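Glycoside Hydrolase (Bacteroides uniformis, PDB 5TA0) binds the agarose fragment neoagarooctaose and, as a glycoside hydrolase assigned to family GH86, probably cleaves agarose chains for a human gut bacterium. Local coordinates at residues A[49-55]-A[78-84]; A[343-347]-A[407-411]; A[370-375]-A[387-392]. All coordinates share one frame; numbering follows the deposited sequence.

Interaction 1 of 3, residues A[49-55]-A[78-84]; sequences INFHATI and DVYVGRE. With AAL (3,6-anhydro-alpha-L-galactopyranose), chain C.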
loop_
_atom_site.group_PDB
_atom_site.type_symbol
_atom_site.label_atom_id
_atom_site.label_comp_id
_atom_site.label_asym_id
_atom_site.label_seq_id
_atom_site.Cartn_x
_atom_site.Cartn_y
_atom_site.Cartn_z
ATOM N N ILE A 49 6.147 8.606 -0.299
ATOM C CA ILE A 49 6.001 9.697 0.696
ATOM C C ILE A 49 4.979 10.684 0.157
ATOM O O ILE A 49 5.288 11.685 -0.491
ATOM C CB ILE A 49 7.318 10.376 1.037
ATOM C CG1 ILE A 49 8.387 9.333 1.402
ATOM C CG2 ILE A 49 7.084 11.406 2.150
ATOM C CD1 ILE A 49 8.052 8.406 2.551
ATOM N N ASN A 50 3.718 10.366 0.431
ATOM C CA ASN A 50 2.611 11.056 -0.166
ATOM C C ASN A 50 1.409 10.998 0.779
ATOM O O ASN A 50 1.485 10.366 1.848
ATOM C CB ASN A 50 2.308 10.466 -1.545
ATOM C CG ASN A 50 1.998 8.993 -1.452
ATOM O OD1 ASN A 50 1.114 8.608 -0.662
ATOM N ND2 ASN A 50 2.703 8.152 -2.200
ATOM N N PHE A 51 0.308 11.660 0.410
ATOM C CA PHE A 51 -0.936 11.577 1.178
ATOM C C PHE A 51 -2.133 11.845 0.284
ATOM O O PHE A 51 -1.985 12.219 -0.902
ATOM C CB PHE A 51 -0.919 12.446 2.451
ATOM C CG PHE A 51 -1.041 13.943 2.253
ATOM C CD1 PHE A 51 -2.054 14.670 2.876
ATOM C CD2 PHE A 51 -0.092 14.657 1.529
ATOM C CE1 PHE A 51 -2.114 16.059 2.786
ATOM C CE2 PHE A 51 -0.172 16.046 1.419
ATOM C CZ PHE A 51 -1.184 16.742 2.032
ATOM N N HIS A 52 -3.317 11.597 0.854
ATOM C CA HIS A 52 -4.573 11.547 0.090
ATOM C C HIS A 52 -5.155 12.947 0.019
ATOM O O HIS A 52 -6.115 13.269 0.711
ATOM C CB HIS A 52 -5.523 10.552 0.768
ATOM C CG HIS A 52 -6.727 10.181 -0.043
ATOM N ND1 HIS A 52 -7.655 11.096 -0.496
ATOM C CD2 HIS A 52 -7.133 8.981 -0.513
ATOM C CE1 HIS A 52 -8.594 10.469 -1.183
ATOM N NE2 HIS A 52 -8.309 9.186 -1.181
ATOM N N ALA A 53 -4.588 13.783 -0.849
ATOM C CA ALA A 53 -4.920 15.200 -0.972
ATOM C C ALA A 53 -4.674 15.633 -2.407
ATOM O O ALA A 53 -4.234 14.851 -3.235
ATOM C CB ALA A 53 -4.093 16.029 0.006
ATOM N N THR A 54 -5.002 16.876 -2.687
ATOM C CA THR A 54 -4.652 17.494 -3.956
ATOM C C THR A 54 -4.038 18.851 -3.654
ATOM O O THR A 54 -4.238 19.423 -2.566
ATOM C CB THR A 54 -5.877 17.715 -4.865
ATOM O OG1 THR A 54 -6.846 18.484 -4.146
ATOM C CG2 THR A 54 -6.482 16.395 -5.299
ATOM N N ILE A 55 -3.295 19.380 -4.618
ATOM C CA ILE A 55 -2.691 20.714 -4.469
ATOM C C ILE A 55 -3.689 21.865 -4.467
ATOM O O ILE A 55 -3.375 22.940 -3.950
ATOM C CB ILE A 55 -1.583 20.976 -5.526
ATOM C CG1 ILE A 55 -2.160 21.070 -6.944
ATOM C CG2 ILE A 55 -0.501 19.920 -5.422
ATOM C CD1 ILE A 55 -1.124 21.413 -7.995
ATOM N N ASP A 78 8.945 17.798 1.358
ATOM C CA ASP A 78 9.037 17.053 0.074
ATOM C C ASP A 78 8.054 15.882 0.061
ATOM O O ASP A 78 8.422 14.703 0.020
ATOM C CB ASP A 78 10.460 16.588 -0.225
ATOM C CG ASP A 78 10.642 16.145 -1.660
ATOM O OD1 ASP A 78 10.247 16.902 -2.548
ATOM O OD2 ASP A 78 11.228 15.095 -1.906
ATOM N N VAL A 79 6.784 16.270 0.076
ATOM C CA VAL A 79 5.664 15.348 0.189
ATOM C C VAL A 79 4.810 15.441 -1.060
ATOM O O VAL A 79 4.511 16.542 -1.511
ATOM C CB VAL A 79 4.812 15.640 1.438
ATOM C CG1 VAL A 79 3.636 14.673 1.542
ATOM C CG2 VAL A 79 5.670 15.582 2.695
ATOM N N TYR A 80 4.380 14.291 -1.578
ATOM C CA TYR A 80 3.680 14.227 -2.860
ATOM C C TYR A 80 2.179 13.933 -2.688
ATOM O O TYR A 80 1.713 13.528 -1.612
ATOM C CB TYR A 80 4.390 13.189 -3.770
ATOM C CG TYR A 80 5.802 13.659 -4.053
ATOM C CD1 TYR A 80 6.842 13.505 -3.122
ATOM C CD2 TYR A 80 6.088 14.343 -5.233
ATOM C CE1 TYR A 80 8.103 14.049 -3.380
ATOM C CE2 TYR A 80 7.348 14.877 -5.483
ATOM C CZ TYR A 80 8.331 14.732 -4.556
ATOM O OH TYR A 80 9.583 15.300 -4.795
ATOM N N VAL A 81 1.439 14.154 -3.754
ATOM C CA VAL A 81 -0.004 13.900 -3.810
ATOM C C VAL A 81 -0.283 13.191 -5.134
ATOM O O VAL A 81 0.576 13.210 -6.018
ATOM C CB VAL A 81 -0.836 15.186 -3.646
ATOM C CG1 VAL A 81 -0.586 15.816 -2.284
ATOM C CG2 VAL A 81 -0.545 16.183 -4.740
ATOM N N GLY A 82 -1.446 12.563 -5.320
ATOM C CA GLY A 82 -2.554 12.446 -4.360
ATOM C C GLY A 82 -3.690 11.657 -4.987
ATOM O O GLY A 82 -3.497 10.921 -5.957
ATOM N N ARG A 83 -4.867 11.797 -4.409
ATOM C CA ARG A 83 -6.055 11.062 -4.847
ATOM C C ARG A 83 -7.256 11.917 -4.560
ATOM O O ARG A 83 -7.262 12.667 -3.566
ATOM C CB ARG A 83 -6.158 9.716 -4.106
ATOM C CG ARG A 83 -7.343 8.825 -4.471
ATOM C CD ARG A 83 -7.067 7.414 -3.993
ATOM N NE ARG A 83 -8.087 6.411 -4.314
ATOM C CZ ARG A 83 -9.091 6.036 -3.525
ATOM N NH1 ARG A 83 -9.852 5.008 -3.877
ATOM N NH2 ARG A 83 -9.322 6.636 -2.381
ATOM N N GLU A 84 -8.272 11.862 -5.428
ATOM C CA GLU A 84 -9.450 12.699 -5.243
ATOM C C GLU A 84 -10.664 12.087 -5.923
ATOM O O GLU A 84 -10.626 11.727 -7.090
ATOM C CB GLU A 84 -9.211 14.122 -5.775
ATOM C CG GLU A 84 -9.866 15.242 -4.974
ATOM C CD GLU A 84 -11.354 15.394 -5.184
ATOM O OE1 GLU A 84 -12.068 15.631 -4.183
ATOM O OE2 GLU A 84 -11.831 15.326 -6.323
HETATM C C1 AAL C . -12.954 7.414 1.142
HETATM C C2 AAL C . -13.510 7.512 -0.294
HETATM C C3 AAL C . -13.308 8.894 -0.892
HETATM C C4 AAL C . -13.837 9.941 0.063
HETATM C C5 AAL C . -12.794 9.862 1.132
HETATM C C6 AAL C . -11.535 9.801 0.328
HETATM O O2 AAL C . -14.916 7.241 -0.318
HETATM O O3 AAL C . -11.904 9.175 -0.907
HETATM O O4 AAL C . -13.768 11.234 -0.573
HETATM O O5 AAL C . -12.917 8.644 1.872
HETATM O O HOH W 1 -8.717 13.816 -1.584
#

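Interaction 2 of 3, residues A[343-347]-A[407-411]; sequences DWLRL and YSELI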
loop_
_atom_site.group_PDB
_atom_site.type_symbol
_atom_site.label_atom_id
_atom_site.label_comp_id
_atom_site.label_asym_id
_atom_site.label_seq_id
_atom_site.Cartn_x
_atom_site.Cartn_y
_atom_site.Cartn_z
ATOM N N ASP A 343 -3.807 8.921 16.498
ATOM C CA ASP A 343 -2.816 9.161 15.431
ATOM C C ASP A 343 -1.650 8.162 15.508
ATOM O O ASP A 343 -1.206 7.661 14.466
ATOM C CB ASP A 343 -2.287 10.581 15.457
ATOM C CG ASP A 343 -3.244 11.623 14.910
ATOM O OD1 ASP A 343 -4.275 11.274 14.309
ATOM O OD2 ASP A 343 -2.941 12.823 15.123
ATOM N N TRP A 344 -1.151 7.842 16.705
ATOM C CA TRP A 344 -0.108 6.823 16.872
ATOM C C TRP A 344 -0.545 5.474 16.286
ATOM O O TRP A 344 0.217 4.799 15.577
ATOM C CB TRP A 344 0.293 6.646 18.345
ATOM C CG TRP A 344 1.045 5.392 18.613
ATOM C CD1 TRP A 344 0.587 4.277 19.253
ATOM C CD2 TRP A 344 2.367 5.068 18.164
ATOM N NE1 TRP A 344 1.542 3.304 19.272
ATOM C CE2 TRP A 344 2.649 3.757 18.605
ATOM C CE3 TRP A 344 3.347 5.762 17.439
ATOM C CZ2 TRP A 344 3.874 3.128 18.360
ATOM C CZ3 TRP A 344 4.564 5.115 17.173
ATOM C CH2 TRP A 344 4.808 3.818 17.639
ATOM N N LEU A 345 -1.798 5.098 16.521
ATOM C CA LEU A 345 -2.306 3.840 15.972
ATOM C C LEU A 345 -2.169 3.814 14.458
ATOM O O LEU A 345 -1.782 2.805 13.901
ATOM C CB LEU A 345 -3.752 3.577 16.382
ATOM C CG LEU A 345 -3.976 3.365 17.890
ATOM C CD1 LEU A 345 -5.457 3.136 18.110
ATOM C CD2 LEU A 345 -3.181 2.202 18.459
ATOM N N ARG A 346 -2.429 4.952 13.832
ATOM C CA ARG A 346 -2.262 5.059 12.371
ATOM C C ARG A 346 -0.778 5.068 11.988
ATOM O O ARG A 346 -0.371 4.383 11.027
ATOM C CB ARG A 346 -2.949 6.324 11.860
ATOM C CG ARG A 346 -4.438 6.393 12.176
ATOM C CD ARG A 346 -5.057 7.585 11.468
ATOM N NE ARG A 346 -5.226 7.280 10.060
ATOM C CZ ARG A 346 -6.202 6.509 9.577
ATOM N NH1 ARG A 346 -6.259 6.213 8.283
ATOM N NH2 ARG A 346 -7.159 6.038 10.370
ATOM N N LEU A 347 0.010 5.837 12.708
ATOM C CA LEU A 347 1.453 5.967 12.415
ATOM C C LEU A 347 2.150 4.617 12.373
ATOM O O LEU A 347 2.950 4.313 11.458
ATOM C CB LEU A 347 2.155 6.893 13.424
ATOM C CG LEU A 347 1.870 8.377 13.243
ATOM C CD1 LEU A 347 2.285 9.133 14.494
ATOM C CD2 LEU A 347 2.566 8.935 12.010
ATOM N N TYR A 407 -0.880 21.141 12.800
ATOM C CA TYR A 407 -0.631 19.736 12.437
ATOM C C TYR A 407 -1.154 18.800 13.506
ATOM O O TYR A 407 -1.010 19.055 14.712
ATOM C CB TYR A 407 0.846 19.455 12.234
ATOM C CG TYR A 407 1.434 20.036 10.966
ATOM C CD1 TYR A 407 0.880 19.747 9.717
ATOM C CD2 TYR A 407 2.573 20.822 11.007
ATOM C CE1 TYR A 407 1.430 20.256 8.555
ATOM C CE2 TYR A 407 3.128 21.347 9.844
ATOM C CZ TYR A 407 2.557 21.056 8.615
ATOM O OH TYR A 407 3.088 21.559 7.436
ATOM N N SER A 408 -1.783 17.710 13.068
ATOM C CA SER A 408 -2.028 16.558 13.911
ATOM C C SER A 408 -0.708 15.836 14.156
ATOM O O SER A 408 0.343 16.258 13.648
ATOM C CB SER A 408 -3.017 15.617 13.256
ATOM O OG SER A 408 -2.372 14.900 12.188
ATOM N N GLU A 409 -0.730 14.706 14.860
ATOM C CA GLU A 409 0.495 13.956 15.052
ATOM C C GLU A 409 0.915 13.200 13.791
ATOM O O GLU A 409 2.040 12.724 13.734
ATOM C CB GLU A 409 0.399 12.998 16.238
ATOM C CG GLU A 409 0.101 13.712 17.564
ATOM C CD GLU A 409 1.117 14.784 17.860
ATOM O OE1 GLU A 409 2.320 14.471 17.869
ATOM O OE2 GLU A 409 0.746 15.979 17.984
ATOM N N LEU A 410 0.048 13.143 12.778
ATOM C CA LEU A 410 0.446 12.453 11.541
ATOM C C LEU A 410 1.594 13.157 10.820
ATOM O O LEU A 410 2.307 12.518 10.029
ATOM C CB LEU A 410 -0.766 12.271 10.620
ATOM C CG LEU A 410 -1.957 11.500 11.213
ATOM C CD1 LEU A 410 -3.076 11.316 10.204
ATOM C CD2 LEU A 410 -1.561 10.149 11.791
ATOM N N ILE A 411 1.852 14.431 11.127
ATOM C CA ILE A 411 3.016 15.106 10.549
ATOM C C ILE A 411 4.318 14.410 10.931
ATOM O O ILE A 411 5.322 14.503 10.212
ATOM C CB ILE A 411 3.056 16.615 10.920
ATOM C CG1 ILE A 411 4.030 17.399 10.036
ATOM C CG2 ILE A 411 3.432 16.852 12.394
ATOM C CD1 ILE A 411 3.753 17.355 8.547
#

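Interaction 3 of 3, residues A[370-375]-A[387-392]; sequences FAMLKS and HTARML. With AAL (3,6-anhydro-alpha-L-galactopyranose), chain C.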
loop_
_atom_site.group_PDB
_atom_site.type_symbol
_atom_site.label_atom_id
_atom_site.label_comp_id
_atom_site.label_asym_id
_atom_site.label_seq_id
_atom_site.Cartn_x
_atom_site.Cartn_y
_atom_site.Cartn_z
ATOM N N PHE A 370 -3.551 6.549 4.105
ATOM C CA PHE A 370 -4.828 7.231 4.193
ATOM C C PHE A 370 -4.774 8.303 5.269
ATOM O O PHE A 370 -5.064 8.090 6.437
ATOM C CB PHE A 370 -6.023 6.307 4.364
ATOM C CG PHE A 370 -7.314 7.044 4.204
ATOM C CD1 PHE A 370 -7.587 7.733 3.018
ATOM C CD2 PHE A 370 -8.216 7.148 5.254
ATOM C CE1 PHE A 370 -8.756 8.445 2.860
ATOM C CE2 PHE A 370 -9.401 7.847 5.088
ATOM C CZ PHE A 370 -9.664 8.518 3.896
ATOM N N ALA A 371 -4.374 9.469 4.814
ATOM C CA ALA A 371 -4.351 10.684 5.606
ATOM C C ALA A 371 -4.785 11.788 4.664
ATOM O O ALA A 371 -4.164 11.962 3.595
ATOM C CB ALA A 371 -2.954 10.951 6.112
ATOM N N MET A 372 -5.863 12.487 5.006
ATOM C CA MET A 372 -6.370 13.613 4.206
ATOM C C MET A 372 -5.866 14.904 4.822
ATOM O O MET A 372 -5.431 14.907 5.981
ATOM C CB MET A 372 -7.879 13.548 4.154
ATOM C CG MET A 372 -8.369 12.283 3.447
ATOM S SD MET A 372 -10.133 12.258 3.051
ATOM C CE MET A 372 -10.112 13.352 1.633
ATOM N N LEU A 373 -5.913 16.013 4.102
ATOM C CA LEU A 373 -5.399 17.257 4.660
ATOM C C LEU A 373 -6.237 17.748 5.831
ATOM O O LEU A 373 -5.697 18.023 6.901
ATOM C CB LEU A 373 -5.338 18.346 3.575
ATOM C CG LEU A 373 -4.777 19.701 4.044
ATOM C CD1 LEU A 373 -3.318 19.577 4.361
ATOM C CD2 LEU A 373 -4.993 20.770 2.975
ATOM N N LYS A 374 -7.538 17.851 5.618
ATOM C CA LYS A 374 -8.420 18.545 6.562
ATOM C C LYS A 374 -9.821 17.967 6.624
ATOM O O LYS A 374 -10.389 17.803 7.707
ATOM C CB LYS A 374 -8.490 20.042 6.196
ATOM C CG LYS A 374 -9.348 20.873 7.156
ATOM C CD LYS A 374 -9.386 22.367 6.869
ATOM C CE LYS A 374 -8.038 23.025 7.036
ATOM N NZ LYS A 374 -8.083 24.491 6.756
ATOM N N SER A 375 -10.422 17.713 5.472
ATOM C CA SER A 375 -11.737 17.074 5.393
ATOM C C SER A 375 -12.754 17.670 6.374
ATOM O O SER A 375 -13.390 16.946 7.131
ATOM C CB SER A 375 -11.588 15.569 5.605
ATOM O OG SER A 375 -10.748 15.072 4.571
ATOM N N HIS A 387 -13.262 14.116 11.183
ATOM C CA HIS A 387 -12.706 13.050 10.364
ATOM C C HIS A 387 -11.545 12.382 11.112
ATOM O O HIS A 387 -10.720 13.055 11.728
ATOM C CB HIS A 387 -12.237 13.637 9.029
ATOM C CG HIS A 387 -11.920 12.617 7.994
ATOM N ND1 HIS A 387 -10.732 11.922 7.982
ATOM C CD2 HIS A 387 -12.622 12.189 6.922
ATOM C CE1 HIS A 387 -10.704 11.131 6.920
ATOM N NE2 HIS A 387 -11.853 11.246 6.285
ATOM N N THR A 388 -11.480 11.059 11.033
ATOM C CA THR A 388 -10.524 10.310 11.848
ATOM C C THR A 388 -9.097 10.175 11.271
ATOM O O THR A 388 -8.242 9.604 11.918
ATOM C CB THR A 388 -11.067 8.920 12.217
ATOM O OG1 THR A 388 -11.246 8.159 11.026
ATOM C CG2 THR A 388 -12.399 9.035 12.987
ATOM N N ALA A 389 -8.825 10.739 10.102
ATOM C CA ALA A 389 -7.499 10.614 9.445
ATOM C C ALA A 389 -7.087 11.912 8.759
ATOM O O ALA A 389 -7.141 12.024 7.526
ATOM C CB ALA A 389 -7.531 9.459 8.462
ATOM N N ARG A 390 -6.715 12.899 9.566
ATOM C CA ARG A 390 -6.383 14.253 9.122
ATOM C C ARG A 390 -4.962 14.658 9.451
ATOM O O ARG A 390 -4.490 14.416 10.547
ATOM C CB ARG A 390 -7.312 15.292 9.773
ATOM C CG ARG A 390 -8.763 15.217 9.356
ATOM C CD ARG A 390 -9.595 16.159 10.183
ATOM N NE ARG A 390 -9.580 15.718 11.578
ATOM C CZ ARG A 390 -9.699 16.509 12.647
ATOM N NH1 ARG A 390 -9.925 17.806 12.535
ATOM N NH2 ARG A 390 -9.555 15.953 13.844
ATOM N N MET A 391 -4.303 15.331 8.505
ATOM C CA MET A 391 -3.027 15.992 8.736
ATOM C C MET A 391 -3.128 17.235 9.613
ATOM O O MET A 391 -2.129 17.637 10.209
ATOM C CB MET A 391 -2.387 16.411 7.408
ATOM C CG MET A 391 -2.037 15.257 6.502
ATOM S SD MET A 391 -0.947 14.031 7.266
ATOM C CE MET A 391 0.398 15.019 7.859
ATOM N N LEU A 392 -4.312 17.839 9.673
ATOM C CA LEU A 392 -4.553 19.083 10.417
ATOM C C LEU A 392 -5.717 18.858 11.355
ATOM O O LEU A 392 -6.718 18.240 10.978
ATOM C CB LEU A 392 -4.950 20.218 9.486
ATOM C CG LEU A 392 -3.973 20.654 8.411
ATOM C CD1 LEU A 392 -4.671 21.644 7.483
ATOM C CD2 LEU A 392 -2.714 21.217 9.017
HETATM C C1 AAL C . -12.954 7.414 1.142
HETATM C C2 AAL C . -13.510 7.512 -0.294
HETATM C C3 AAL C . -13.308 8.894 -0.892
HETATM C C4 AAL C . -13.837 9.941 0.063
HETATM C C5 AAL C . -12.794 9.862 1.132
HETATM C C6 AAL C . -11.535 9.801 0.328
HETATM O O2 AAL C . -14.916 7.241 -0.318
HETATM O O3 AAL C . -11.904 9.175 -0.907
HETATM O O4 AAL C . -13.768 11.234 -0.573
HETATM O O5 AAL C . -12.917 8.644 1.872
HETATM O O HOH W 2 -11.299 18.960 10.074
HETATM O O HOH W 3 -13.284 16.866 10.057
#

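Interaction 1 of 3, residues A[49-55]-A[78-84]
Arg83 grips His52 twice. Its NH2 donates to His52 NE2 at 3.0 Å (N-H...N angle 156°); NH2 lies in the imidazole plane and NE2 in the guanidinium plane, the two planes standing 81° apart. Arg83 CB sits over one imidazole face, 3.8 Å from the ring centroid, a CH-pi contact. The arginine chain runs extended from CG to NE past the ring, then turns at chi4 (-94°), so that NH2 meets the ring edge. A water donates to Arg83 O and is also hydrogen-bonded to His52 ND1, while His52 CE1 comes 3.4 Å from AAL C6, at the sugar site.

The buried cluster is closely packed: Phe51 CE2 and Val81 CG1 meet at 3.7 Å, and Val79 CG1 reaches Phe51 CD2. Gly82, preceded by a cis peptide, brings its CA to 3.1 Å from Ala53 O. The firm backbone bonds are Tyr80 N to Ile49 O (3.0 Å) and Phe51 N to Tyr80 O (3.1 Å); Arg83 N to Ala53 O is weak. Asp78, Tyr80 and Glu84 form a more open margin, where Thr54 CG2 touches Glu84 CB (3.6 Å) and Glu84 meets a galactose of the glycan.

The segments contain strands 50-51 and 80-84, the first two of the parallel sheet, which with helix 69-76 form a beta-alpha-beta unit. Strand 134-140 continues beyond 80-84, Tyr414 of helix 411-416 packs on Phe51 and Val79, and Glu199 salt-bridges Arg83 NE.

Interaction 2 of 3, residues A[343-347]-A[407-411]
Asp343 reaches Glu409 because its first torsion (chi1 -76°) sets CG beside its own backbone N and opposite the carbonyl carbon, throwing the carboxylate off the helix toward the turn. Leu410 adopts the same kind of first torsion, and its second is extended, which lays CD2 against the helix surface.

The polar link is a single hydrogen bond: Glu409 N donates to Asp343 OD2 at 2.9 Å, bent to an N-H...O angle of 142°. Separately, the donor arrives on the anti side of the carboxylate and 28° out of its plane. Trp338 NE1 also bonds to OD2, giving that buried oxygen two donors. Ser408 CB adds a close approach to the same oxygen, at 3.4 Å.

Beside this bond Leu410 CD2 packs against the helix. It is 3.7 Å from Asp343 O and 3.8 Å from Asp343 CB, the two side chains crossing at about a right angle, and Leu347 CG forms an apolar pair with the same methyl at 4.1 Å. Leu347 CD1 also rests on Glu409 O at 3.7 Å. The acid end of Glu409 turns away, its OE1 forming a salt bridge with Lys412.

Within the turn, Ser408 OG accepts from Leu410 N at 3.0 Å, a capping bond at the type I turn from Ser408 to Ile411 that leads into helix 411-416; OG also hydrogen-bonds to Arg390 O. Helix 340-358, which lies in sequence between parallel strands 321-326 and 364-369, is one of the helices of the alpha/beta barrel, and here its Asp343 and Leu347 contact the capped turn before helix 411-416.

Interaction 3 of 3, residues A[370-375]-A[387-392]
Met372 SD lies 3.8 Å from His387 NE2, oblique to the imidazole, and 3.9 Å from AAL C6. Phe370 joins them, with CZ near AAL O5 and CE2 4.0 Å from His387 CE1. Met372 and Phe370 thus approach the anhydrogalactose, while His387 and Phe370 touch a galactose of the glycan. The Phe370 and His387 ring planes are inclined by 54°, an oblique pairing. Ser375 CB sits over one imidazole face, 4.1 Å from the centroid, a CH-pi contact.

The next shell fixes the imidazole. His387 ND1 accepts from Ala389 N at 3.1 Å, tilted 24° from the ring plane, which limits the ring's rotation. Trp377 also meets the ring. His387 O is taken by Arg390 NE, whose chain bends at chi3 to reach back; the far end of that guanidinium forms a salt bridge with Glu397, and water links its NH1 to Lys374 O. A second water joins Ser375 O to His387 N.

Further out, the two backbones run in the same sense around Met372 and Arg390. Met372 N donates to Ala389 O at 2.9 Å, and Met391 N returns a bond to Met372 O at 2.8 Å, nearly straight along the carbonyl (C=O...N 171°). Leu392 N to Leu373 O is weak. Apolar contacts close the flank: Leu373 CG lies beside Leu392 CD1, the side chains pointing the same way, and Lys374 CE comes 3.7 Å from Leu392 CD1 while its NZ bonds to Asn64 and Tyr59.

The segments form a single parallel bridge within a long loop after strand 364-369. Loops following the C-terminal ends of the barrel strands characteristically build the substrate site, and here Phe370, Met372 and His387 line the agarose-oligosaccharide pocket.

Overall arrangement
From the N terminus, interaction 1 closes first, pairing the opening two strands of the parallel barrel sheet across helix 69-76. The chain then runs on through the barrel to helix 340-358, where interaction 2 opens; it closes at the turn before helix 411-416. Nested inside that loop, interaction 3 closes a shorter one behind strand 364-369, the last strand of the sheet. Interactions 1 and 3 touch through His52 N and Ala371 O (2.9 Å), a probable hydrogen bond that joins the residues just after the first and last strands of the sheet, and both contact the same anhydrogalactose. Interactions 2 and 3 meet through Ser408 N and Met391 O, while 1 and 2 do not touch.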